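Local coordinates for cyclin homolog (Herpesvirus saimiri, PDB 2F2C), which is a virus-encoded D-type cyclin that may help drive host-cell transformation and rapid T-cell proliferation during latent infection, at residues Ser78-Asp81 and Arg82-Lys86; Ala191-Pro195 and Gly196-Ala200. All coordinates share one frame; numbering follows the deposited sequence.

Contact 1: Ser78-Asp81 and Arg82-Lys86; sequences SILD and RYLCK
Ser78 and Arg82, one helical turn apart, are linked through both backbone and side chains. Arg82 NH2 donates to Ser78 OG over 2.8 Å, in a bent bond with an N-H...O angle of 137°, and the hydroxyl lies 22° out of the guanidinium plane. A weak second bond from Arg82 NE, 3.1 Å from Ser78 OG, makes the grip two-pronged and helps fix the rotation of the guanidinium. The bend at chi3 (-82°) folds the arginine tip back along the helix towards Ser78. NH2 also donates to the carbonyl of Thr147, so this nitrogen ties the helix to the loop that follows helix 129-142. Along the backbone, Arg82 N reaches Ser78 O (3.0 Å) and Tyr83 N reaches Ile79 O (2.9 Å), both i to i+4 helical bonds. This is the last part of helix 72-83 in the N-terminal cyclin box, an all-helical bundle in which helices 49-65, 94-109 and 129-142 pack around it. Leu84 N is shared, bonding to Leu80 O at 2.9 Å and more weakly to Asp81 O. The buried Asp81 carboxylate accepts a hydrogen bond from Trp41 NE1 at OD1 and forms a salt bridge with Arg52 through OD2. Leu80 CD1 meets Leu84 CD1 at 3.6 Å, the two side chains running at a slant to each other. Ile79 CG1 lies 3.9 Å from Arg82 NH2.

Contact 2: Ala191-Pro195 and Gly196-Ala200; sequences ALLSP and GLICA
Gly196 follows Pro195 in the first turn of helix 195-208, whose N-cap position is held by Ser194; the helix lies in the C-terminal, viral-cyclin part of the chain. Its start carries a hydrophobic staple, in which Leu193 at N' packs against Ile198 at N4 across the cap. The amide of Gly196 bonds to Glu31 OE1, and that same carboxylate oxygen accepts the Ser194 hydroxyl. A glutamate from helix 21-31 thus serves the start of this helix from outside, where its negative charge would probably be favourable next to the partly positive N-terminal end of the helix. Leu197 comes next: its N makes a weak bond to Ser194 O, short at 2.8 Å but strongly bent, with an N-H...O angle of 119°. Its side chain leads off to Phe230 and Thr234. Ile198 N uses the same carbonyl in a much straighter bond, nearly in line with the C=O, lying 3.0 Å from Ser194 O at an N-H...O angle of 161°, so one oxygen serves two consecutive amides of the first turn. With CG1 set beside its backbone N (chi1 -57°), Ile198 sends the longer branch back over the preceding loop. There CG1 closes the staple against Leu193 CB at 3.8 Å, and CD1 lies 3.6 Å from Leu193 O. Leu193 also touches Val238 of helix 232-247. Cys199 turns its side chain to Phe155, Leu156 and Leu159, while its N continues the regular pattern in a nearly straight bond, 3.0 Å from Pro195 O.

Contact 1 and contact 2 lie in the N-terminal and C-terminal cyclin-family regions of the chain, one near the end of a helix and the other at the start of one, and their centres lie about 17 Å apart. They touch where Asp81 OD2 lies 4.3 Å from Ala191 CB. The loop around Phe37 and Leu40 lies beside this meeting point: Asp81 touches Phe37, while Ala191 rests on Leu40. A second link is the connection between helices 129-142 and 156-162, since Arg82 touches Ala149 and Ile198 touches Ala152. The second protein chain of the assembly touches neither contact.

Contact 1: Ser78-Asp81 and Arg82-Lys86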
ATOM      1  N   SER A  78       0.098  14.512   7.929  1.00 69.90           N
ATOM      2  CA  SER A  78      -0.441  14.828   6.642  1.00 69.65           C
ATOM      3  C   SER A  78      -1.944  14.899   6.728  1.00 69.56           C
ATOM      4  O   SER A  78      -2.534  15.904   6.314  1.00 69.99           O
ATOM      5  CB  SER A  78      -0.042  13.766   5.653  1.00 69.80           C
ATOM      6  OG  SER A  78      -0.528  14.118   4.373  1.00 72.44           O
ATOM      7  N   ILE A  79      -2.563  13.854   7.287  1.00 69.16           N
ATOM      8  CA  ILE A  79      -4.027  13.804   7.416  1.00 68.66           C
ATOM      9  C   ILE A  79      -4.536  15.015   8.173  1.00 68.80           C
ATOM     10  O   ILE A  79      -5.528  15.620   7.770  1.00 68.18           O
ATOM     11  CB  ILE A  79      -4.504  12.512   8.110  1.00 68.58           C
ATOM     12  CG1 ILE A  79      -4.376  11.302   7.185  1.00 67.41           C
ATOM     13  CG2 ILE A  79      -5.956  12.633   8.548  1.00 68.24           C
ATOM     14  CD1 ILE A  79      -4.623  10.006   7.903  1.00 65.51           C
ATOM     15  N   LEU A  80      -3.834  15.369   9.251  1.00 69.53           N
ATOM     16  CA  LEU A  80      -4.222  16.488  10.119  1.00 69.98           C
ATOM     17  C   LEU A  80      -4.263  17.787   9.334  1.00 70.20           C
ATOM     18  O   LEU A  80      -5.303  18.445   9.306  1.00 70.16           O
ATOM     19  CB  LEU A  80      -3.303  16.609  11.339  1.00 69.92           C
ATOM     20  CG  LEU A  80      -3.341  17.937  12.126  1.00 71.19           C
ATOM     21  CD1 LEU A  80      -4.616  18.070  12.974  1.00 71.91           C
ATOM     22  CD2 LEU A  80      -2.097  18.143  13.003  1.00 70.17           C
ATOM     23  N   ASP A  81      -3.158  18.139   8.674  1.00 70.71           N
ATOM     24  CA  ASP A  81      -3.111  19.381   7.875  1.00 71.38           C
ATOM     25  C   ASP A  81      -4.180  19.421   6.785  1.00 71.36           C
ATOM     26  O   ASP A  81      -4.994  20.347   6.750  1.00 71.30           O
ATOM     27  CB  ASP A  81      -1.723  19.622   7.274  1.00 71.57           C
ATOM     28  CG  ASP A  81      -0.660  19.846   8.337  1.00 73.46           C
ATOM     29  OD1 ASP A  81      -1.002  20.365   9.429  1.00 72.75           O
ATOM     30  OD2 ASP A  81       0.543  19.519   8.165  1.00 75.97           O
ATOM     31  N   ARG A  82      -4.187  18.409   5.915  1.00 71.28           N
ATOM     32  CA  ARG A  82      -5.217  18.284   4.886  1.00 70.99           C
ATOM     33  C   ARG A  82      -6.600  18.509   5.464  1.00 71.11           C
ATOM     34  O   ARG A  82      -7.349  19.333   4.953  1.00 71.30           O
ATOM     35  CB  ARG A  82      -5.161  16.912   4.219  1.00 70.81           C
ATOM     36  CG  ARG A  82      -4.153  16.798   3.092  1.00 70.77           C
ATOM     37  CD  ARG A  82      -4.141  15.435   2.422  1.00 71.14           C
ATOM     38  NE  ARG A  82      -3.352  14.470   3.181  1.00 72.67           N
ATOM     39  CZ  ARG A  82      -3.453  13.149   3.068  1.00 73.39           C
ATOM     40  NH1 ARG A  82      -4.332  12.606   2.228  1.00 73.81           N
ATOM     41  NH2 ARG A  82      -2.668  12.361   3.807  1.00 73.16           N
ATOM     42  N   TYR A  83      -6.924  17.786   6.538  1.00 71.55           N
ATOM     43  CA  TYR A  83      -8.217  17.912   7.215  1.00 71.83           C
ATOM     44  C   TYR A  83      -8.488  19.333   7.671  1.00 72.38           C
ATOM     45  O   TYR A  83      -9.620  19.807   7.599  1.00 72.57           O
ATOM     46  CB  TYR A  83      -8.325  16.968   8.420  1.00 71.57           C
ATOM     47  CG  TYR A  83      -9.613  17.152   9.184  1.00 71.35           C
ATOM     48  CD1 TYR A  83     -10.827  16.697   8.657  1.00 72.08           C
ATOM     49  CD2 TYR A  83      -9.636  17.817  10.414  1.00 70.58           C
ATOM     50  CE1 TYR A  83     -12.043  16.896   9.348  1.00 72.33           C
ATOM     51  CE2 TYR A  83     -10.844  18.018  11.117  1.00 70.56           C
ATOM     52  CZ  TYR A  83     -12.042  17.555  10.576  1.00 71.29           C
ATOM     53  OH  TYR A  83     -13.231  17.724  11.250  1.00 70.40           O
ATOM     54  N   LEU A  84      -7.454  20.017   8.144  1.00 73.18           N
ATOM     55  CA  LEU A  84      -7.637  21.368   8.668  1.00 73.77           C
ATOM     56  C   LEU A  84      -7.482  22.456   7.612  1.00 74.64           C
ATOM     57  O   LEU A  84      -7.343  23.634   7.961  1.00 74.70           O
ATOM     58  CB  LEU A  84      -6.741  21.631   9.888  1.00 73.48           C
ATOM     59  CG  LEU A  84      -7.124  20.954  11.208  1.00 72.29           C
ATOM     60  CD1 LEU A  84      -6.072  21.263  12.223  1.00 73.13           C
ATOM     61  CD2 LEU A  84      -8.480  21.390  11.728  1.00 71.08           C
ATOM     62  N   CYS A  85      -7.498  22.058   6.334  1.00 75.75           N
ATOM     63  CA  CYS A  85      -7.727  22.992   5.218  1.00 77.18           C
ATOM     64  C   CYS A  85      -9.204  23.008   4.862  1.00 77.23           C
ATOM     65  O   CYS A  85      -9.654  23.877   4.122  1.00 77.33           O
ATOM     66  CB  CYS A  85      -6.951  22.601   3.963  1.00 77.26           C
ATOM     67  SG  CYS A  85      -5.175  22.358   4.177  1.00 82.41           S
ATOM     68  N   LYS A  86      -9.955  22.048   5.396  1.00 77.61           N
ATOM     69  CA  LYS A  86     -11.334  21.848   4.979  1.00 77.90           C
ATOM     70  C   LYS A  86     -12.373  22.152   6.059  1.00 77.58           C
ATOM     71  O   LYS A  86     -13.306  22.916   5.811  1.00 77.69           O
ATOM     72  CB  LYS A  86     -11.516  20.451   4.366  1.00 78.08           C
ATOM     73  CG  LYS A  86     -10.851  20.325   2.985  1.00 78.75           C
ATOM     74  CD  LYS A  86     -11.191  19.011   2.290  1.00 78.91           C
ATOM     75  CE  LYS A  86     -10.623  18.963   0.867  1.00 79.81           C
ATOM     76  NZ  LYS A  86     -11.161  20.033  -0.038  1.00 79.46           N
TER

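Contact 2: Ala191-Pro195 and Gly196-Ala200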
ATOM      1  N   ALA A 191       6.497  21.891   7.607  1.00 80.58           N
ATOM      2  CA  ALA A 191       5.254  21.418   6.978  1.00 80.97           C
ATOM      3  C   ALA A 191       5.186  21.783   5.497  1.00 81.18           C
ATOM      4  O   ALA A 191       4.604  21.044   4.695  1.00 81.70           O
ATOM      5  CB  ALA A 191       4.042  21.976   7.714  1.00 80.97           C
ATOM      6  N   LEU A 192       5.800  22.914   5.151  1.00 80.77           N
ATOM      7  CA  LEU A 192       5.694  23.483   3.821  1.00 80.32           C
ATOM      8  C   LEU A 192       6.683  22.879   2.815  1.00 79.75           C
ATOM      9  O   LEU A 192       6.517  23.051   1.613  1.00 80.42           O
ATOM     10  CB  LEU A 192       5.861  25.015   3.885  1.00 80.66           C
ATOM     11  CG  LEU A 192       5.225  25.889   4.997  1.00 81.21           C
ATOM     12  CD1 LEU A 192       5.274  27.396   4.638  1.00 80.99           C
ATOM     13  CD2 LEU A 192       3.786  25.493   5.344  1.00 81.92           C
ATOM     14  N   LEU A 193       7.704  22.180   3.289  1.00 78.76           N
ATOM     15  CA  LEU A 193       8.712  21.624   2.386  1.00 78.05           C
ATOM     16  C   LEU A 193       8.226  20.347   1.716  1.00 77.69           C
ATOM     17  O   LEU A 193       7.355  19.649   2.233  1.00 77.93           O
ATOM     18  CB  LEU A 193      10.033  21.379   3.109  1.00 77.98           C
ATOM     19  CG  LEU A 193      10.493  22.535   4.003  1.00 79.24           C
ATOM     20  CD1 LEU A 193      11.388  22.028   5.124  1.00 80.25           C
ATOM     21  CD2 LEU A 193      11.155  23.676   3.218  1.00 79.58           C
ATOM     22  N   SER A 194       8.771  20.045   0.546  1.00 77.02           N
ATOM     23  CA  SER A 194       8.317  18.884  -0.186  1.00 76.19           C
ATOM     24  C   SER A 194       8.929  17.647   0.465  1.00 75.31           C
ATOM     25  O   SER A 194      10.081  17.680   0.925  1.00 75.32           O
ATOM     26  CB  SER A 194       8.654  19.006  -1.677  1.00 76.37           C
ATOM     27  OG  SER A 194       9.811  18.266  -2.025  1.00 77.29           O
ATOM     28  N   PRO A 195       8.142  16.581   0.562  1.00 74.42           N
ATOM     29  CA  PRO A 195       8.568  15.394   1.298  1.00 73.85           C
ATOM     30  C   PRO A 195       9.977  14.947   0.919  1.00 73.36           C
ATOM     31  O   PRO A 195      10.770  14.606   1.796  1.00 73.57           O
ATOM     32  CB  PRO A 195       7.529  14.338   0.934  1.00 73.51           C
ATOM     33  CG  PRO A 195       6.434  15.055   0.235  1.00 73.83           C
ATOM     34  CD  PRO A 195       6.772  16.469   0.038  1.00 74.04           C
ATOM     35  N   GLY A 196      10.295  14.974  -0.368  1.00 72.79           N
ATOM     36  CA  GLY A 196      11.606  14.534  -0.825  1.00 72.01           C
ATOM     37  C   GLY A 196      12.702  15.395  -0.239  1.00 71.90           C
ATOM     38  O   GLY A 196      13.758  14.891   0.110  1.00 72.03           O
ATOM     39  N   LEU A 197      12.463  16.700  -0.129  1.00 71.54           N
ATOM     40  CA  LEU A 197      13.449  17.582   0.484  1.00 71.18           C
ATOM     41  C   LEU A 197      13.617  17.320   1.984  1.00 71.34           C
ATOM     42  O   LEU A 197      14.751  17.145   2.455  1.00 71.22           O
ATOM     43  CB  LEU A 197      13.135  19.055   0.210  1.00 70.99           C
ATOM     44  CG  LEU A 197      13.584  19.558  -1.164  1.00 70.01           C
ATOM     45  CD1 LEU A 197      13.086  20.978  -1.407  1.00 67.38           C
ATOM     46  CD2 LEU A 197      15.107  19.445  -1.339  1.00 67.75           C
ATOM     47  N   ILE A 198      12.508  17.287   2.729  1.00 71.05           N
ATOM     48  CA  ILE A 198      12.567  16.901   4.141  1.00 71.06           C
ATOM     49  C   ILE A 198      13.453  15.659   4.314  1.00 71.46           C
ATOM     50  O   ILE A 198      14.372  15.651   5.140  1.00 71.48           O
ATOM     51  CB  ILE A 198      11.170  16.609   4.688  1.00 70.84           C
ATOM     52  CG1 ILE A 198      10.242  17.811   4.524  1.00 70.93           C
ATOM     53  CG2 ILE A 198      11.252  16.158   6.148  1.00 70.04           C
ATOM     54  CD1 ILE A 198       8.765  17.421   4.653  1.00 71.69           C
ATOM     55  N   CYS A 199      13.184  14.628   3.506  1.00 72.00           N
ATOM     56  CA  CYS A 199      13.932  13.376   3.549  1.00 71.51           C
ATOM     57  C   CYS A 199      15.403  13.541   3.246  1.00 71.12           C
ATOM     58  O   CYS A 199      16.218  13.124   4.034  1.00 71.41           O
ATOM     59  CB  CYS A 199      13.370  12.363   2.572  1.00 71.46           C
ATOM     60  SG  CYS A 199      14.234  10.787   2.780  1.00 73.85           S
ATOM     61  N   ALA A 200      15.734  14.101   2.087  1.00 70.77           N
ATOM     62  CA  ALA A 200      17.107  14.497   1.767  1.00 70.98           C
ATOM     63  C   ALA A 200      17.825  15.103   2.976  1.00 71.07           C
ATOM     64  O   ALA A 200      18.938  14.699   3.316  1.00 71.12           O
ATOM     65  CB  ALA A 200      17.121  15.516   0.588  1.00 70.69           C
TER